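Local coordinates for protein dehydrogenase (Chromobacterium violaceum, PDB 3Q2I) that probably oxidises a UDP-linked N-acetylglucosamine uronic acid with NAD as cofactor, a step in the biosynthesis of 2,3-diacetamido-2,3-dideoxy-D-mannuronic acid, at residues 24-29 with 56-61; 62-67 with 71-76. All blocks are in the same frame, centred on the assembly; numbering follows the deposited sequence.

Interaction 1. Residues 24-29 with 56-61; sequences IANNHF and VERTGA. With NAI (1,4-dihydronicotinamide adenine dinucleotide), chain B.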
# COMPACT_ATOMS: atom_id res chain seq x y z
N ILE A 24 36.41 17.05 -18.90
CA ILE A 24 36.85 17.64 -17.62
C ILE A 24 38.31 17.25 -17.35
O ILE A 24 38.93 17.87 -16.48
CB ILE A 24 36.08 17.26 -16.30
CG1 ILE A 24 35.51 15.86 -16.32
CG2 ILE A 24 35.49 18.49 -15.54
CD1 ILE A 24 36.49 14.82 -16.68
N ALA A 25 38.84 16.26 -18.04
CA ALA A 25 40.26 15.98 -17.83
C ALA A 25 41.06 17.25 -18.12
O ALA A 25 42.11 17.50 -17.51
CB ALA A 25 40.72 14.86 -18.72
N ASN A 26 40.59 18.07 -19.07
CA ASN A 26 41.26 19.37 -19.26
C ASN A 26 41.46 20.17 -17.96
O ASN A 26 42.53 20.74 -17.69
CB ASN A 26 40.43 20.15 -20.30
CG ASN A 26 40.99 21.51 -20.60
OD1 ASN A 26 42.04 21.65 -21.25
ND2 ASN A 26 40.27 22.53 -20.17
N ASN A 27 40.44 20.22 -17.11
CA ASN A 27 40.53 20.96 -15.86
C ASN A 27 41.48 20.31 -14.85
O ASN A 27 42.02 21.00 -13.98
CB ASN A 27 39.17 21.05 -15.14
CG ASN A 27 38.13 21.77 -15.95
OD1 ASN A 27 37.58 22.78 -15.51
ND2 ASN A 27 37.83 21.23 -17.10
N HIS A 28 41.60 18.99 -14.91
CA HIS A 28 42.53 18.28 -14.05
C HIS A 28 43.96 18.52 -14.56
O HIS A 28 44.86 18.77 -13.74
CB HIS A 28 42.23 16.78 -14.02
CG HIS A 28 40.96 16.44 -13.28
ND1 HIS A 28 40.95 15.92 -12.00
CD2 HIS A 28 39.66 16.52 -13.67
CE1 HIS A 28 39.69 15.72 -11.62
NE2 HIS A 28 38.90 16.07 -12.62
N PHE A 29 44.15 18.45 -15.88
CA PHE A 29 45.49 18.81 -16.42
C PHE A 29 45.91 20.22 -15.95
O PHE A 29 47.03 20.42 -15.43
CB PHE A 29 45.54 18.71 -17.96
CG PHE A 29 45.22 17.34 -18.53
CD1 PHE A 29 45.38 16.17 -17.79
CD2 PHE A 29 44.72 17.22 -19.83
CE1 PHE A 29 45.09 14.94 -18.35
CE2 PHE A 29 44.42 16.00 -20.41
CZ PHE A 29 44.60 14.83 -19.66
N VAL A 56 48.57 12.85 -24.04
CA VAL A 56 50.00 12.52 -23.90
C VAL A 56 50.88 13.67 -24.42
O VAL A 56 51.89 14.05 -23.81
CB VAL A 56 50.35 11.23 -24.64
CG1 VAL A 56 51.87 11.15 -24.97
CG2 VAL A 56 49.82 9.99 -23.92
N GLU A 57 50.48 14.27 -25.54
CA GLU A 57 51.24 15.37 -26.09
C GLU A 57 51.14 16.63 -25.24
O GLU A 57 52.15 17.29 -24.99
CB GLU A 57 50.88 15.52 -27.58
CG GLU A 57 51.08 14.17 -28.28
CD GLU A 57 50.66 14.14 -29.75
OE1 GLU A 57 49.64 14.78 -30.09
OE2 GLU A 57 51.35 13.43 -30.54
N ARG A 58 49.98 16.89 -24.65
CA ARG A 58 49.85 18.03 -23.76
C ARG A 58 50.64 17.87 -22.44
O ARG A 58 51.17 18.85 -21.92
CB ARG A 58 48.39 18.34 -23.42
CG ARG A 58 48.22 19.66 -22.68
CD ARG A 58 46.94 19.69 -21.85
NE ARG A 58 47.02 20.54 -20.66
CZ ARG A 58 46.02 21.33 -20.26
NH1 ARG A 58 46.13 22.08 -19.17
NH2 ARG A 58 44.92 21.41 -21.00
N THR A 59 50.62 16.68 -21.85
CA THR A 59 50.99 16.55 -20.43
C THR A 59 52.37 15.90 -20.29
O THR A 59 52.99 16.02 -19.24
CB THR A 59 50.00 15.60 -19.72
OG1 THR A 59 50.07 14.30 -20.31
CG2 THR A 59 48.58 16.15 -19.80
N GLY A 60 52.81 15.19 -21.33
CA GLY A 60 54.09 14.47 -21.29
C GLY A 60 54.01 13.10 -20.61
O GLY A 60 54.99 12.35 -20.59
N ALA A 61 52.87 12.79 -20.01
CA ALA A 61 52.67 11.51 -19.33
C ALA A 61 52.78 10.36 -20.31
O ALA A 61 52.52 10.57 -21.49
CB ALA A 61 51.25 11.51 -18.73
PA NAI B . 33.77 12.89 -21.89
O1A NAI B . 32.84 12.08 -22.70
O2A NAI B . 34.28 14.29 -22.46
O5B NAI B . 35.07 12.11 -21.45
C5B NAI B . 34.98 10.77 -21.82
C4B NAI B . 36.37 10.16 -21.74
O4B NAI B . 36.43 8.86 -21.14
C3B NAI B . 36.50 9.98 -23.26
O3B NAI B . 37.74 10.54 -23.73
C2B NAI B . 36.27 8.48 -23.49
O2B NAI B . 36.92 7.95 -24.64
C1B NAI B . 36.90 7.96 -22.18
N9A NAI B . 36.56 6.58 -21.87
C8A NAI B . 35.32 6.01 -21.95
N7A NAI B . 35.40 4.78 -21.53
C5A NAI B . 36.67 4.52 -21.06
C6A NAI B . 37.33 3.40 -20.51
N6A NAI B . 36.69 2.20 -20.28
N1A NAI B . 38.64 3.51 -20.21
C2A NAI B . 39.27 4.65 -20.44
N3A NAI B . 38.71 5.74 -20.96
C4A NAI B . 37.41 5.68 -21.30
O3 NAI B . 33.04 13.20 -20.51
PN NAI B . 33.36 14.31 -19.47
O1N NAI B . 32.44 15.48 -19.62
O2N NAI B . 34.87 14.65 -19.32
O5D NAI B . 32.75 13.78 -18.06
C5D NAI B . 33.67 12.90 -17.45
C4D NAI B . 33.31 12.63 -16.00
O4D NAI B . 33.51 13.89 -15.33
C3D NAI B . 31.80 12.32 -15.75
O3D NAI B . 31.76 11.46 -14.61
C2D NAI B . 31.22 13.68 -15.35
O2D NAI B . 30.12 13.56 -14.44
C1D NAI B . 32.39 14.38 -14.61
N1N NAI B . 32.32 15.83 -14.65
C2N NAI B . 32.44 16.51 -13.54
C3N NAI B . 32.30 17.91 -13.50
C7N NAI B . 32.48 18.67 -12.24
O7N NAI B . 31.98 19.75 -12.00
N7N NAI B . 33.24 18.15 -11.23
C4N NAI B . 31.92 18.54 -14.70
C5N NAI B . 31.91 17.79 -15.86
C6N NAI B . 32.10 16.43 -15.82
O HOH W 1 43.42 23.20 -18.97
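Phe29 meets helix 49-59 through two neighbouring side chains, Thr59 and Arg58. The methyl CG2 of Thr59 sits over the centre of the Phe29 ring in a CH-pi contact, 3.8 Å from the centroid and 11° off the normal; the opposite face carries Ala25 O, nearer the rim. Arg58, with CG anti to its backbone N (chi1 -170°) and the chain extended to NE, crosses Phe29 at a slant and lays one guanidinium face against the benzylic carbon, Phe29 CB to Arg58 CZ 3.5 Å. The ring and guanidinium planes are 60° apart. At the guanidinium edge, Arg58 NH2 makes a weak, bent hydrogen bond to Asn26 OD1 (2.9 Å). A water bridges the same two residues, accepting from Arg58 NH1 and donating to Asn26 O. Further out, Arg58 NE forms a salt bridge to Glu33, while Thr59 OG1 accepts from Ala61 N in an ST turn and also bonds to Ala55 O. Leu18 and Leu41 of the Rossmann sheet pack on Phe29. At the cofactor, Ile24 N donates an almost straight hydrogen bond to NAI O2N (2.9 Å). The contact thus pairs a methyl-covered ring with a guanidinium whose charge is met by Glu33.

Interaction 2. Residues 62-67 with 71-76; sequences RGHASL and LAQTDA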
# COMPACT_ATOMS: atom_id res chain seq x y z
N ARG A 62 53.10 9.15 -19.84
CA ARG A 62 52.96 7.97 -20.67
C ARG A 62 51.50 7.64 -20.92
O ARG A 62 50.67 7.81 -20.01
CB ARG A 62 53.57 6.72 -20.04
CG ARG A 62 55.01 6.86 -19.56
CD ARG A 62 55.32 5.75 -18.56
NE ARG A 62 56.72 5.36 -18.60
CZ ARG A 62 57.58 5.53 -17.59
NH1 ARG A 62 57.16 6.08 -16.46
NH2 ARG A 62 58.84 5.13 -17.74
N GLY A 63 51.25 7.04 -22.09
CA GLY A 63 49.88 6.71 -22.53
C GLY A 63 49.55 5.24 -22.41
O GLY A 63 50.41 4.37 -22.60
N HIS A 64 48.28 4.90 -22.14
CA HIS A 64 47.89 3.50 -22.11
C HIS A 64 46.50 3.33 -22.71
O HIS A 64 45.67 4.22 -22.53
CB HIS A 64 47.82 3.04 -20.65
CG HIS A 64 49.09 3.25 -19.89
ND1 HIS A 64 50.00 2.23 -19.70
CD2 HIS A 64 49.59 4.33 -19.25
CE1 HIS A 64 51.02 2.69 -18.99
NE2 HIS A 64 50.79 3.96 -18.70
N ALA A 65 46.25 2.18 -23.32
CA ALA A 65 45.01 1.92 -24.03
C ALA A 65 43.94 1.23 -23.18
O ALA A 65 42.79 1.14 -23.62
CB ALA A 65 45.28 1.08 -25.27
N SER A 66 44.32 0.67 -22.04
CA SER A 66 43.34 0.15 -21.09
C SER A 66 43.73 0.51 -19.66
O SER A 66 44.91 0.65 -19.34
CB SER A 66 43.16 -1.35 -21.27
OG SER A 66 44.17 -2.06 -20.60
N LEU A 67 42.74 0.62 -18.78
CA LEU A 67 43.01 0.87 -17.38
C LEU A 67 43.80 -0.27 -16.76
O LEU A 67 44.71 -0.04 -15.96
CB LEU A 67 41.67 1.10 -16.62
CG LEU A 67 41.89 1.17 -15.12
CD1 LEU A 67 42.69 2.36 -14.70
CD2 LEU A 67 40.50 1.29 -14.45
N LEU A 71 47.33 0.12 -14.76
CA LEU A 71 47.45 -0.22 -13.34
C LEU A 71 48.59 -1.18 -13.10
O LEU A 71 49.23 -1.12 -12.04
CB LEU A 71 46.16 -0.85 -12.82
CG LEU A 71 45.00 0.14 -12.69
CD1 LEU A 71 43.79 -0.59 -12.11
CD2 LEU A 71 45.32 1.40 -11.88
N ALA A 72 48.83 -2.05 -14.07
CA ALA A 72 50.00 -2.94 -14.04
C ALA A 72 51.35 -2.19 -14.13
O ALA A 72 52.39 -2.74 -13.78
CB ALA A 72 49.88 -3.98 -15.15
N GLN A 73 51.35 -0.96 -14.61
CA GLN A 73 52.60 -0.27 -14.88
C GLN A 73 52.89 0.92 -13.97
O GLN A 73 54.04 1.15 -13.58
CB GLN A 73 52.67 0.13 -16.35
CG GLN A 73 52.57 -1.04 -17.31
CD GLN A 73 52.43 -0.56 -18.74
OE1 GLN A 73 53.00 0.47 -19.10
NE2 GLN A 73 51.65 -1.28 -19.55
N THR A 74 51.86 1.69 -13.63
CA THR A 74 52.08 2.99 -13.03
C THR A 74 52.52 2.86 -11.58
O THR A 74 52.13 1.92 -10.88
CB THR A 74 50.81 3.87 -13.16
OG1 THR A 74 51.12 5.22 -12.81
CG2 THR A 74 49.70 3.34 -12.24
N ASP A 75 53.37 3.76 -11.11
CA ASP A 75 53.57 3.84 -9.67
C ASP A 75 52.96 5.14 -9.16
O ASP A 75 53.49 5.85 -8.31
CB ASP A 75 55.05 3.64 -9.30
CG ASP A 75 55.95 4.73 -9.85
OD1 ASP A 75 55.53 5.52 -10.72
OD2 ASP A 75 57.10 4.81 -9.38
N ALA A 76 51.81 5.49 -9.73
CA ALA A 76 51.10 6.66 -9.23
C ALA A 76 50.68 6.40 -7.80
O ALA A 76 50.47 5.24 -7.43
CB ALA A 76 49.86 6.95 -10.11
O HOH W 2 50.05 -0.12 -21.42
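The third strand of the parallel Rossmann sheet, 62-64, leads through a short turn into helix 67-73, and this contact joins the strand and the first turn of the helix to residues 71-76. Leu71 N donates to Leu67 O (2.9 Å), the i to i+4 bond of the helix. The two leucines also pack their side chains obliquely, Leu67 CD1 lying 3.8 Å from Leu71 CG. Leu67 has CG anti to the backbone N (chi1 172°) and Leu71 has it beside the backbone N (chi1 -71°), which brings the two branched ends together. Both lean on helix 88-97, where Glu94 touches each of them. Ser66 occupies the N-cap position, its OG bonded to Asp69 N. Strand 62-64 is the edge strand of the sheet within this chain, backbone-bonded to strand 39-45, and helix 67-73 connects it to strand 78-81. Nearer the strand, the amide oxygen OE1 of Gln73 comes to the edge of the imidazole, 3.0 Å from His64 CE1, with ring and amide planes 63° apart. A water spans the pair, lying 2.9 Å from His64 ND1 and accepting from Gln73 NE2 at 2.7 Å. The other ring nitrogen, His64 NE2, is hydrogen-bonded to Asp43 OD1, so the imidazole is held at both nitrogens. The other carboxylate oxygen of Asp43 is hydrogen-bonded to Thr74 OG1, which also accepts from Ala76 N in an ST turn.

In the fold
From the N terminus, the chain leaves strand 14-19 through the cofactor-binding turn into helix 25-34, crosses strand 39-45 and returns along helix 49-59, where interaction 1 closes a loop with 26 residues between its segments. Interaction 2 opens directly afterwards, on strand 62-64, and closes across only three intervening residues in helix 67-73. The two are thus in series, neither nested nor crossed, with centres about 15 Å apart. They touch where Val56 CG2 packs against Gly63 CA. Interaction 1 ties together the first two helices of the Rossmann domain; interaction 2 joins its outermost strand on that side to the helix leading toward strand 78-81.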